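Local structure of chitin elicitor-binding protein (Oryza sativa subsp. japonica, 5JCD) at residues 3-8 / 133-138; 15-20 / 66-71; 79-84 / 127-132; 85-90 / 120-125. The protein perceives fungal chitin oligosaccharides at the rice cell membrane and relays the signal for defense responses, this chain being its LysM-containing chitin-binding part. All blocks are in the same frame, centred on the assembly; numbering follows the deposited sequence.

Contacts 1 and 2 belong to the seven-stranded mixed sheet near the middle of the chain and are joined by the disulfide of Cys70 and Cys134. Contact 2 is a fully buried antiparallel strand pair, held by backbone bonds and apolar side chains. Contact 1 is partly buried and relies on a serine and an aspartate. Contact 3 is again partly buried: it touches contact 2 where Ser79 and Leu132 pack on Phe68, and mixes backbone bonds with an arginine-tryptophan stack. Contact 4 lies at the surface, about 15 Å from contact 3 between centres, and continues the same two-stranded sheet into loops with one backbone bond and small hydrophobic touches.

Contact 1 (3-8 / 133-138); sequences FTCAVA and PCSCDK
With CG of Phe3 anti to its carbonyl carbon (chi1 -69°), the ring is laid over Pro133, while a Ser135 hydroxyl placed opposite its own backbone N (chi1 -180°) swings OG toward the carbonyl of Thr4. The proline presents CB almost over the centre of the aromatic ring, 3.7 Å from CB of Pro133 to the Phe3 centroid, a CH-pi contact that suits a flat apolar face against a rigid pyrrolidine. Beyond this pair, polar groups take over. Ser135 OG donates to Thr4 O at 2.8 Å, in the carbonyl plane and on a lone pair. Ser135 OG also accepts from Asp137 N at 3.0 Å, closing an ST turn, so a single small hydroxyl both spans the segments and shapes its own. Asp137 then reaches across: Ala6 N donates at 2.7 Å and nearly straight (174°) to the syn lone pair of Asp137 OD1. The other oxygen, Asp137 OD2, stands 3.3 Å from Thr4 O, an acceptor-acceptor approach, but forms a salt bridge with Arg174.

Covalent links secure the surroundings. Cys5 and Cys134 are tied to strand 63-72, through Cys72 and Cys70, and Cys136 to strand 12-20, through Cys13. The Cys-Ser-Cys spacing at 134-136 is the CXC pattern of plant LysM receptor ectodomains, where such disulfides hold the LysM modules together. The N-H of Ala6 and the salt bridge to Arg174 probably compensate the close approach of Asp137 OD2 to Thr4 O and favour the ionised carboxylate.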
loop_
_atom_site.group_PDB
_atom_site.type_symbol
_atom_site.label_atom_id
_atom_site.label_comp_id
_atom_site.label_asym_id
_atom_site.label_seq_id
_atom_site.Cartn_x
_atom_site.Cartn_y
_atom_site.Cartn_z
ATOM N N PHE A 3 7.731 -5.069 1.230
ATOM C CA PHE A 3 7.812 -5.909 0.021
ATOM C C PHE A 3 9.232 -5.894 -0.468
ATOM O O PHE A 3 9.911 -4.882 -0.435
ATOM C CB PHE A 3 6.913 -5.447 -1.134
ATOM C CG PHE A 3 5.447 -5.622 -0.883
ATOM C CD1 PHE A 3 4.990 -6.337 0.228
ATOM C CD2 PHE A 3 4.517 -5.069 -1.760
ATOM C CE1 PHE A 3 3.645 -6.480 0.469
ATOM C CE2 PHE A 3 3.155 -5.210 -1.530
ATOM C CZ PHE A 3 2.717 -5.912 -0.412
ATOM N N THR A 4 9.681 -7.052 -0.900
ATOM C CA THR A 4 11.017 -7.213 -1.415
ATOM C C THR A 4 11.195 -6.628 -2.847
ATOM O O THR A 4 10.274 -6.638 -3.656
ATOM C CB THR A 4 11.356 -8.728 -1.322
ATOM O OG1 THR A 4 12.075 -8.974 -0.104
ATOM C CG2 THR A 4 12.107 -9.251 -2.525
ATOM N N CYS A 5 12.390 -6.125 -3.147
ATOM C CA CYS A 5 12.716 -5.633 -4.479
ATOM C C CYS A 5 14.202 -5.842 -4.724
ATOM O O CYS A 5 15.026 -5.418 -3.913
ATOM C CB CYS A 5 12.382 -4.147 -4.622
ATOM S SG CYS A 5 12.643 -3.493 -6.282
ATOM N N ALA A 6 14.540 -6.464 -5.852
ATOM C CA ALA A 6 15.906 -6.913 -6.107
ATOM C C ALA A 6 16.632 -6.195 -7.259
ATOM O O ALA A 6 17.761 -6.558 -7.594
ATOM C CB ALA A 6 15.897 -8.407 -6.373
ATOM N N VAL A 7 15.997 -5.183 -7.844
ATOM C CA VAL A 7 16.581 -4.436 -8.947
ATOM C C VAL A 7 17.516 -3.356 -8.444
ATOM O O VAL A 7 17.654 -3.168 -7.235
ATOM C CB VAL A 7 15.493 -3.809 -9.809
ATOM C CG1 VAL A 7 14.525 -4.905 -10.325
ATOM C CG2 VAL A 7 14.749 -2.774 -9.009
ATOM N N ALA A 8 18.145 -2.629 -9.365
ATOM C CA ALA A 8 19.134 -1.632 -8.973
ATOM C C ALA A 8 18.539 -0.574 -8.063
ATOM O O ALA A 8 17.462 -0.020 -8.332
ATOM C CB ALA A 8 19.752 -0.968 -10.190
ATOM N N PRO A 133 4.424 -0.444 1.267
ATOM C CA PRO A 133 5.187 -1.520 0.636
ATOM C C PRO A 133 4.960 -1.619 -0.881
ATOM O O PRO A 133 3.838 -1.500 -1.390
ATOM C CB PRO A 133 4.665 -2.766 1.352
ATOM C CG PRO A 133 3.254 -2.420 1.687
ATOM C CD PRO A 133 3.208 -0.939 1.933
ATOM N N CYS A 134 6.047 -1.851 -1.599
ATOM C CA CYS A 134 5.992 -1.922 -3.042
ATOM C C CYS A 134 7.223 -2.627 -3.558
ATOM O O CYS A 134 8.094 -3.020 -2.790
ATOM C CB CYS A 134 5.896 -0.512 -3.663
ATOM S SG CYS A 134 7.277 0.624 -3.283
ATOM N N SER A 135 7.272 -2.788 -4.873
ATOM C CA SER A 135 8.426 -3.363 -5.534
ATOM C C SER A 135 8.388 -2.964 -6.986
ATOM O O SER A 135 7.328 -2.585 -7.514
ATOM C CB SER A 135 8.416 -4.886 -5.433
ATOM O OG SER A 135 9.548 -5.448 -6.080
ATOM N N CYS A 136 9.531 -3.077 -7.644
ATOM C CA CYS A 136 9.551 -2.901 -9.082
ATOM C C CYS A 136 10.043 -4.195 -9.755
ATOM O O CYS A 136 10.379 -4.180 -10.936
ATOM C CB CYS A 136 10.427 -1.710 -9.469
ATOM S SG CYS A 136 10.021 -0.111 -8.648
ATOM N N ASP A 137 10.113 -5.301 -9.004
ATOM C CA ASP A 137 10.561 -6.587 -9.559
ATOM C C ASP A 137 9.607 -6.966 -10.661
ATOM O O ASP A 137 8.414 -6.696 -10.561
ATOM C CB ASP A 137 10.513 -7.728 -8.535
ATOM C CG ASP A 137 11.605 -7.644 -7.481
ATOM O OD1 ASP A 137 12.680 -7.069 -7.755
ATOM O OD2 ASP A 137 11.370 -8.154 -6.362
ATOM N N LYS A 138 10.140 -7.585 -11.709
ATOM C CA LYS A 138 9.324 -8.226 -12.729
ATOM C C LYS A 138 8.778 -9.563 -12.202
ATOM O O LYS A 138 9.261 -10.105 -11.199
ATOM C CB LYS A 138 10.163 -8.457 -13.985
ATOM C CG LYS A 138 10.458 -7.163 -14.760
ATOM C CD LYS A 138 11.480 -7.355 -15.871
ATOM C CE LYS A 138 11.867 -5.999 -16.495
ATOM N NZ LYS A 138 11.320 -5.753 -17.866
#

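Contact 2 (15-20 / 66-71); sequences SAILYT and IPFRCR
Two pairs of backbone hydrogen bonds join Ser15 to Phe68 and Ile17 to Ile66. Ser15 N donates to Phe68 O at 3.0 Å (178°), and Phe68 N returns a bond to Ser15 O at 2.9 Å. At the second pair Ile66 N meets Ile17 O at 2.9 Å, and Ile17 N meets Ile66 O at 3.0 Å. Between them Ala16 faces Pro67 in a non-hydrogen-bonded position, where a proline, lacking an N-H, costs nothing and a methyl group fits the close backbones.

Strands 12-20 and 63-72 are antiparallel neighbours in the central mixed sheet, and the other edge of strand 12-20 bonds in parallel to strand 145-150. Helices 27-34 and 39-45 come between the two strands in the chain, a strand-helix-helix-strand order consistent with a LysM fold.

Phe68 places its ring over the partner strand because CG sits between the backbone N and the carbonyl carbon (chi1 57°). CB of Ser15 approaches one ring face, 3.9 Å from Phe68 CZ, and CG2 of Ile17 meets Phe68 CE2 at 4.0 Å, the two side chains at about a right angle. Farther along, Ile66 runs beside Tyr19, with its CD1 3.6 Å from Tyr19 CB. Ile17, Ile66 and Tyr19 meet helix 27-34, the two isoleucines touching Phe34 and the tyrosine Leu30; the Tyr19 hydroxyl bonds to Val100 O.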
loop_
_atom_site.group_PDB
_atom_site.type_symbol
_atom_site.label_atom_id
_atom_site.label_comp_id
_atom_site.label_asym_id
_atom_site.label_seq_id
_atom_site.Cartn_x
_atom_site.Cartn_y
_atom_site.Cartn_z
ATOM N N SER A 15 3.441 1.789 -8.401
ATOM C CA SER A 15 2.810 0.732 -7.596
ATOM C C SER A 15 1.495 1.242 -7.041
ATOM O O SER A 15 1.087 2.373 -7.329
ATOM C CB SER A 15 3.690 0.344 -6.412
ATOM O OG SER A 15 4.891 -0.273 -6.802
ATOM N N ALA A 16 0.838 0.415 -6.230
ATOM C CA ALA A 16 -0.408 0.815 -5.573
ATOM C C ALA A 16 -0.675 0.067 -4.267
ATOM O O ALA A 16 -0.149 -1.022 -4.058
ATOM C CB ALA A 16 -1.613 0.618 -6.535
ATOM N N ILE A 17 -1.509 0.650 -3.409
ATOM C CA ILE A 17 -2.167 -0.112 -2.348
ATOM C C ILE A 17 -3.655 -0.124 -2.633
ATOM O O ILE A 17 -4.199 0.846 -3.150
ATOM C CB ILE A 17 -1.944 0.486 -0.915
ATOM C CG1 ILE A 17 -2.463 1.939 -0.847
ATOM C CG2 ILE A 17 -0.477 0.382 -0.495
ATOM C CD1 ILE A 17 -2.378 2.633 0.570
ATOM N N LEU A 18 -4.327 -1.212 -2.282
ATOM C CA LEU A 18 -5.783 -1.184 -2.302
ATOM C C LEU A 18 -6.195 -0.673 -0.918
ATOM O O LEU A 18 -6.104 -1.389 0.086
ATOM C CB LEU A 18 -6.367 -2.566 -2.599
ATOM C CG LEU A 18 -7.889 -2.600 -2.687
ATOM C CD1 LEU A 18 -8.388 -1.768 -3.891
ATOM C CD2 LEU A 18 -8.450 -4.022 -2.722
ATOM N N TYR A 19 -6.602 0.587 -0.852
ATOM C CA TYR A 19 -6.833 1.234 0.443
ATOM C C TYR A 19 -8.251 1.040 0.930
ATOM O O TYR A 19 -9.201 1.278 0.189
ATOM C CB TYR A 19 -6.516 2.734 0.347
ATOM C CG TYR A 19 -6.634 3.496 1.647
ATOM C CD1 TYR A 19 -5.805 3.193 2.724
ATOM C CD2 TYR A 19 -7.528 4.556 1.783
ATOM C CE1 TYR A 19 -5.872 3.896 3.907
ATOM C CE2 TYR A 19 -7.605 5.269 2.973
ATOM C CZ TYR A 19 -6.770 4.926 4.029
ATOM O OH TYR A 19 -6.820 5.597 5.217
ATOM N N THR A 20 -8.387 0.610 2.188
ATOM C CA THR A 20 -9.696 0.510 2.822
ATOM C C THR A 20 -9.889 1.767 3.625
ATOM O O THR A 20 -9.148 2.020 4.580
ATOM C CB THR A 20 -9.817 -0.708 3.757
ATOM O OG1 THR A 20 -9.633 -1.917 3.006
ATOM C CG2 THR A 20 -11.199 -0.725 4.427
ATOM N N ILE A 66 -4.930 3.151 -4.679
ATOM C CA ILE A 66 -4.125 4.357 -4.602
ATOM C C ILE A 66 -2.736 4.101 -5.175
ATOM O O ILE A 66 -1.984 3.325 -4.621
ATOM C CB ILE A 66 -4.061 4.909 -3.157
ATOM C CG1 ILE A 66 -5.493 5.177 -2.661
ATOM C CG2 ILE A 66 -3.175 6.161 -3.093
ATOM C CD1 ILE A 66 -5.588 5.776 -1.310
ATOM N N PRO A 67 -2.434 4.717 -6.333
ATOM C CA PRO A 67 -1.145 4.624 -7.037
ATOM C C PRO A 67 -0.096 5.534 -6.438
ATOM O O PRO A 67 -0.438 6.565 -5.860
ATOM C CB PRO A 67 -1.472 5.076 -8.476
ATOM C CG PRO A 67 -2.809 5.694 -8.436
ATOM C CD PRO A 67 -3.390 5.584 -7.038
ATOM N N PHE A 68 1.164 5.133 -6.523
ATOM C CA PHE A 68 2.225 5.990 -6.039
ATOM C C PHE A 68 3.553 5.611 -6.660
ATOM O O PHE A 68 3.678 4.568 -7.281
ATOM C CB PHE A 68 2.316 5.938 -4.501
ATOM C CG PHE A 68 2.530 4.557 -3.943
ATOM C CD1 PHE A 68 3.812 4.054 -3.770
ATOM C CD2 PHE A 68 1.444 3.760 -3.589
ATOM C CE1 PHE A 68 3.999 2.783 -3.264
ATOM C CE2 PHE A 68 1.627 2.502 -3.090
ATOM C CZ PHE A 68 2.899 2.002 -2.921
ATOM N N ARG A 69 4.552 6.461 -6.464
ATOM C CA ARG A 69 5.882 6.167 -6.930
ATOM C C ARG A 69 6.617 5.291 -5.948
ATOM O O ARG A 69 6.743 5.620 -4.786
ATOM C CB ARG A 69 6.659 7.455 -7.188
ATOM C CG ARG A 69 7.652 7.333 -8.345
ATOM C CD ARG A 69 8.974 8.003 -8.013
ATOM N NE ARG A 69 8.761 9.384 -7.590
ATOM C CZ ARG A 69 9.714 10.176 -7.116
ATOM N NH1 ARG A 69 10.951 9.719 -7.008
ATOM N NH2 ARG A 69 9.434 11.423 -6.757
ATOM N N CYS A 70 7.057 4.138 -6.424
ATOM C CA CYS A 70 7.854 3.245 -5.617
ATOM C C CYS A 70 9.345 3.462 -5.860
ATOM O O CYS A 70 9.786 3.657 -6.987
ATOM C CB CYS A 70 7.494 1.800 -5.957
ATOM S SG CYS A 70 8.417 0.581 -5.007
ATOM N N ARG A 71 10.118 3.452 -4.788
ATOM C CA ARG A 71 11.568 3.442 -4.890
ATOM C C ARG A 71 12.149 2.204 -4.241
ATOM O O ARG A 71 11.748 1.829 -3.132
ATOM C CB ARG A 71 12.186 4.690 -4.261
ATOM C CG ARG A 71 13.688 4.604 -4.152
ATOM C CD ARG A 71 14.353 5.915 -3.743
ATOM N NE ARG A 71 15.805 5.747 -3.599
ATOM C CZ ARG A 71 16.737 6.384 -4.308
ATOM N NH1 ARG A 71 16.403 7.259 -5.256
ATOM N NH2 ARG A 71 18.018 6.140 -4.065
#

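Contact 3 (79-84 / 127-132); sequences SDRLPI and TLWIPL
Ile84 and Trp129 pair where the two short antiparallel strands 84-86 and 127-129 of a LysM module meet, in a non-hydrogen-bonded position, and the loop before strand 84-86 folds back around the indole. NE1 of Trp129 donates to Ser79 O at 2.9 Å, with the acceptor close to the ring plane though the bond is bent (132°), so the indole N-H is given a polar anchor. Arg81 covers one face twice over. Its CA lies 3.5 Å from the centroid of the five-membered ring of Trp129, a CH-pi contact, and its guanidinium, brought back by the bend at chi2 (-70°), lies flat on the indole with planes 14° apart. The charge is off-centre over the six-membered ring, Arg81 CZ being 4.2 Å from the Trp129 centroid, a cation-pi arrangement that lets an exposed arginine shield an aromatic surface.

Backbone bonds fix the turn on both sides. Ile130 N reaches Pro83 O at 3.0 Å, nearly straight, and Ser79 N donates to Leu132 O at 2.9 Å. A cis peptide precedes Pro83 and helps bend the loop; the proline sets CD against Leu132 CD1 at 3.6 Å, an apolar fit for a buried ring.

Beyond the segments, Asn114, a chitin-binding residue, accepts from Trp129 N. Helix 107-113 packs against Trp129, Ile130 and Pro131, while Phe68 of strand 63-72 lies against Ser79 and Leu132.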
loop_
_atom_site.group_PDB
_atom_site.type_symbol
_atom_site.label_atom_id
_atom_site.label_comp_id
_atom_site.label_asym_id
_atom_site.label_seq_id
_atom_site.Cartn_x
_atom_site.Cartn_y
_atom_site.Cartn_z
ATOM N N SER A 79 7.199 3.368 -0.860
ATOM C CA SER A 79 6.620 4.554 -1.478
ATOM C C SER A 79 7.627 5.695 -1.268
ATOM O O SER A 79 8.188 5.859 -0.186
ATOM C CB SER A 79 5.257 4.868 -0.853
ATOM O OG SER A 79 5.357 5.093 0.542
ATOM N N ASP A 80 7.896 6.447 -2.322
ATOM C CA ASP A 80 9.092 7.284 -2.381
ATOM C C ASP A 80 8.991 8.604 -1.597
ATOM O O ASP A 80 8.605 9.640 -2.143
ATOM C CB ASP A 80 9.415 7.543 -3.841
ATOM C CG ASP A 80 10.770 8.176 -4.041
ATOM O OD1 ASP A 80 11.541 8.296 -3.075
ATOM O OD2 ASP A 80 11.071 8.512 -5.195
ATOM N N ARG A 81 9.367 8.552 -0.323
ATOM C CA ARG A 81 9.295 9.696 0.602
ATOM C C ARG A 81 7.897 10.293 0.736
ATOM O O ARG A 81 7.739 11.377 1.275
ATOM C CB ARG A 81 10.346 10.767 0.270
ATOM C CG ARG A 81 11.771 10.218 0.244
ATOM C CD ARG A 81 12.242 9.863 1.645
ATOM N NE ARG A 81 13.356 8.913 1.652
ATOM C CZ ARG A 81 14.181 8.729 2.683
ATOM N NH1 ARG A 81 14.034 9.447 3.795
ATOM N NH2 ARG A 81 15.160 7.836 2.602
ATOM N N LEU A 82 6.895 9.560 0.254
ATOM C CA LEU A 82 5.482 9.897 0.400
ATOM C C LEU A 82 4.761 8.609 0.722
ATOM O O LEU A 82 5.274 7.527 0.414
ATOM C CB LEU A 82 4.938 10.460 -0.906
ATOM C CG LEU A 82 5.469 11.845 -1.251
ATOM C CD1 LEU A 82 5.181 12.205 -2.704
ATOM C CD2 LEU A 82 4.837 12.856 -0.298
ATOM N N PRO A 83 3.585 8.697 1.364
ATOM C CA PRO A 83 2.926 9.899 1.863
ATOM C C PRO A 83 3.544 10.408 3.168
ATOM O O PRO A 83 4.299 9.692 3.822
ATOM C CB PRO A 83 1.501 9.421 2.115
ATOM C CG PRO A 83 1.648 8.009 2.451
ATOM C CD PRO A 83 2.787 7.491 1.646
ATOM N N ILE A 84 3.216 11.645 3.526
ATOM C CA ILE A 84 3.694 12.259 4.766
ATOM C C ILE A 84 2.581 12.299 5.800
ATOM O O ILE A 84 1.467 12.734 5.499
ATOM C CB ILE A 84 4.188 13.689 4.492
ATOM C CG1 ILE A 84 5.595 13.626 3.914
ATOM C CG2 ILE A 84 4.184 14.537 5.759
ATOM C CD1 ILE A 84 6.497 12.805 4.762
ATOM N N THR A 127 6.266 15.487 11.233
ATOM C CA THR A 127 5.965 14.801 9.983
ATOM C C THR A 127 6.670 13.450 9.908
ATOM O O THR A 127 7.872 13.339 10.167
ATOM C CB THR A 127 6.385 15.614 8.757
ATOM O OG1 THR A 127 7.764 15.958 8.891
ATOM C CG2 THR A 127 5.541 16.884 8.607
ATOM N N LEU A 128 5.906 12.425 9.546
ATOM C CA LEU A 128 6.432 11.072 9.413
ATOM C C LEU A 128 6.314 10.613 7.956
ATOM O O LEU A 128 5.279 10.823 7.307
ATOM C CB LEU A 128 5.661 10.104 10.315
ATOM C CG LEU A 128 5.599 10.299 11.829
ATOM C CD1 LEU A 128 4.575 9.352 12.441
ATOM C CD2 LEU A 128 6.968 10.057 12.438
ATOM N N TRP A 129 7.379 10.014 7.433
ATOM C CA TRP A 129 7.316 9.353 6.131
ATOM C C TRP A 129 6.740 7.962 6.328
ATOM O O TRP A 129 7.317 7.155 7.051
ATOM C CB TRP A 129 8.712 9.233 5.513
ATOM C CG TRP A 129 8.763 8.334 4.295
ATOM C CD1 TRP A 129 7.791 8.192 3.333
ATOM C CD2 TRP A 129 9.819 7.426 3.930
ATOM N NE1 TRP A 129 8.188 7.279 2.389
ATOM C CE2 TRP A 129 9.425 6.788 2.724
ATOM C CE3 TRP A 129 11.065 7.101 4.493
ATOM C CZ2 TRP A 129 10.228 5.837 2.070
ATOM C CZ3 TRP A 129 11.868 6.152 3.842
ATOM C CH2 TRP A 129 11.439 5.528 2.640
ATOM N N ILE A 130 5.630 7.665 5.664
ATOM C CA ILE A 130 5.043 6.333 5.734
ATOM C C ILE A 130 5.519 5.494 4.529
ATOM O O ILE A 130 5.137 5.757 3.393
ATOM C CB ILE A 130 3.500 6.423 5.735
ATOM C CG1 ILE A 130 3.006 7.393 6.817
ATOM C CG2 ILE A 130 2.869 5.049 5.880
ATOM C CD1 ILE A 130 3.405 7.013 8.247
ATOM N N PRO A 131 6.349 4.473 4.775
ATOM C CA PRO A 131 6.878 3.657 3.676
ATOM C C PRO A 131 5.923 2.549 3.216
ATOM O O PRO A 131 6.156 1.388 3.529
ATOM C CB PRO A 131 8.108 3.009 4.304
ATOM C CG PRO A 131 7.702 2.825 5.754
ATOM C CD PRO A 131 6.840 4.022 6.087
ATOM N N LEU A 132 4.880 2.892 2.471
ATOM C CA LEU A 132 3.998 1.869 1.888
ATOM C C LEU A 132 4.789 0.826 1.094
ATOM O O LEU A 132 5.728 1.157 0.344
ATOM C CB LEU A 132 2.955 2.528 0.988
ATOM C CG LEU A 132 2.161 3.638 1.681
ATOM C CD1 LEU A 132 1.305 4.373 0.693
ATOM C CD2 LEU A 132 1.284 3.023 2.777
#

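Contact 4 (85-90 / 120-125); sequences YVVQPQ and NKINVS
Val87 and Val124 come nearest where the two segments pass at a steep angle, their local directions 105° apart, so this is a crossing of loops and not a strand pairing. Ser125 has a positive phi, and Val124 and Ser125 together have the torsions of the central residues of a type II turn. That turn directs Ser125 N at Val87 O, 2.6 Å away and nearly straight (168°), with the donor tilted out of the carbonyl plane. It is the one hydrogen bond between the segments.

Around it the side chains are apolar. Val87 points into the contact: CG1, anti to the backbone N, meets Ile122 CD1 at 3.7 Å, and its CB lies 3.4 Å from Asn123 O. Ile122 carries CG1 between its backbone N and carbonyl carbon (chi1 67°), which extends CD1 toward that valine; the longer arm of an isoleucine spans the distance, while the shorter valine lies with CB against the Asn123 carbonyl. On the outer side Val124 spreads over Pro89. Its CG2 is 3.5 Å from Pro89 CA, and its CG1 is 3.7 Å from Pro89 CD, the proline meeting the valine at about a right angle with a rigid, shape-constant ring.

Pro89 and Ile122 to Val124 probably belong to the chitin-binding surface, as in related LysM proteins, and the arrangement is consistent with the sugar-binding groove of a LysM domain, whose walls are formed by two such loops.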
loop_
_atom_site.group_PDB
_atom_site.type_symbol
_atom_site.label_atom_id
_atom_site.label_comp_id
_atom_site.label_asym_id
_atom_site.label_seq_id
_atom_site.Cartn_x
_atom_site.Cartn_y
_atom_site.Cartn_z
ATOM N N TYR A 85 2.868 11.835 7.014
ATOM C CA TYR A 85 1.852 11.881 8.065
ATOM C C TYR A 85 2.255 12.784 9.231
ATOM O O TYR A 85 3.337 12.636 9.817
ATOM C CB TYR A 85 1.522 10.477 8.582
ATOM C CG TYR A 85 0.395 10.483 9.578
ATOM C CD1 TYR A 85 -0.928 10.407 9.160
ATOM C CD2 TYR A 85 0.650 10.605 10.943
ATOM C CE1 TYR A 85 -1.966 10.431 10.081
ATOM C CE2 TYR A 85 -0.371 10.625 11.864
ATOM C CZ TYR A 85 -1.678 10.538 11.440
ATOM O OH TYR A 85 -2.688 10.559 12.384
ATOM N N VAL A 86 1.366 13.713 9.570
ATOM C CA VAL A 86 1.571 14.596 10.722
ATOM C C VAL A 86 0.961 14.036 12.016
ATOM O O VAL A 86 -0.251 13.858 12.132
ATOM C CB VAL A 86 1.045 16.017 10.420
ATOM C CG1 VAL A 86 1.899 16.666 9.356
ATOM C CG2 VAL A 86 -0.401 15.967 9.934
ATOM N N VAL A 87 1.823 13.753 12.983
ATOM C CA VAL A 87 1.423 13.176 14.260
ATOM C C VAL A 87 0.399 14.036 14.999
ATOM O O VAL A 87 0.530 15.258 15.063
ATOM C CB VAL A 87 2.626 12.990 15.183
ATOM C CG1 VAL A 87 2.190 12.378 16.507
ATOM C CG2 VAL A 87 3.664 12.144 14.513
ATOM N N GLN A 88 -0.644 13.393 15.505
ATOM C CA GLN A 88 -1.698 14.089 16.221
ATOM C C GLN A 88 -1.586 13.989 17.744
ATOM O O GLN A 88 -0.844 13.143 18.254
ATOM C CB GLN A 88 -3.049 13.611 15.702
ATOM C CG GLN A 88 -3.135 13.751 14.207
ATOM C CD GLN A 88 -3.147 15.208 13.759
ATOM O OE1 GLN A 88 -2.218 15.973 14.044
ATOM N NE2 GLN A 88 -4.198 15.596 13.041
ATOM N N PRO A 89 -2.318 14.870 18.469
ATOM C CA PRO A 89 -2.324 14.913 19.933
ATOM C C PRO A 89 -2.213 13.561 20.621
ATOM O O PRO A 89 -1.296 13.391 21.430
ATOM C CB PRO A 89 -3.683 15.541 20.243
ATOM C CG PRO A 89 -3.958 16.439 19.075
ATOM C CD PRO A 89 -3.126 15.972 17.909
ATOM N N GLN A 90 -3.095 12.624 20.294
ATOM C CA GLN A 90 -3.079 11.305 20.921
ATOM C C GLN A 90 -2.837 10.165 19.928
ATOM O O GLN A 90 -3.545 9.165 19.938
ATOM C CB GLN A 90 -4.346 11.049 21.746
ATOM C CG GLN A 90 -5.507 11.993 21.455
ATOM C CD GLN A 90 -6.693 11.768 22.390
ATOM O OE1 GLN A 90 -6.840 10.697 22.977
ATOM N NE2 GLN A 90 -7.534 12.789 22.544
ATOM N N ASN A 120 9.524 4.109 20.759
ATOM C CA ASN A 120 8.374 4.889 20.326
ATOM C C ASN A 120 8.039 6.072 21.241
ATOM O O ASN A 120 7.233 5.993 22.183
ATOM C CB ASN A 120 7.189 3.971 20.082
ATOM C CG ASN A 120 7.605 2.696 19.398
ATOM O OD1 ASN A 120 8.677 2.631 18.783
ATOM N ND2 ASN A 120 6.760 1.676 19.482
ATOM N N LYS A 121 8.757 7.153 20.967
ATOM C CA LYS A 121 8.594 8.414 21.650
ATOM C C LYS A 121 8.457 9.436 20.523
ATOM O O LYS A 121 9.397 9.633 19.753
ATOM C CB LYS A 121 9.814 8.660 22.545
ATOM C CG LYS A 121 10.412 7.347 23.087
ATOM C CD LYS A 121 9.503 6.763 24.171
ATOM C CE LYS A 121 9.814 5.302 24.497
ATOM N NZ LYS A 121 11.117 5.103 25.180
ATOM N N ILE A 122 7.315 10.116 20.438
ATOM C CA ILE A 122 7.067 11.003 19.299
ATOM C C ILE A 122 6.322 12.273 19.675
ATOM O O ILE A 122 5.667 12.334 20.713
ATOM C CB ILE A 122 6.217 10.300 18.194
ATOM C CG1 ILE A 122 4.793 10.030 18.699
ATOM C CG2 ILE A 122 6.879 9.014 17.704
ATOM C CD1 ILE A 122 3.908 9.297 17.716
ATOM N N ASN A 123 6.442 13.298 18.839
ATOM C CA ASN A 123 5.814 14.578 19.135
ATOM C C ASN A 123 4.739 14.997 18.145
ATOM O O ASN A 123 4.865 14.785 16.950
ATOM C CB ASN A 123 6.889 15.646 19.265
ATOM C CG ASN A 123 7.621 15.545 20.582
ATOM O OD1 ASN A 123 7.290 16.242 21.542
ATOM N ND2 ASN A 123 8.578 14.622 20.658
ATOM N N VAL A 124 3.679 15.595 18.661
ATOM C CA VAL A 124 2.575 16.098 17.850
ATOM C C VAL A 124 3.024 17.090 16.768
ATOM O O VAL A 124 3.941 17.887 16.991
ATOM C CB VAL A 124 1.536 16.768 18.758
ATOM C CG1 VAL A 124 0.370 17.326 17.948
ATOM C CG2 VAL A 124 1.050 15.772 19.798
ATOM N N SER A 125 2.402 16.987 15.591
ATOM C CA SER A 125 2.638 17.882 14.445
ATOM C C SER A 125 3.959 17.617 13.723
ATOM O O SER A 125 4.281 18.259 12.711
ATOM C CB SER A 125 2.491 19.361 14.828
ATOM O OG SER A 125 2.049 20.116 13.718
#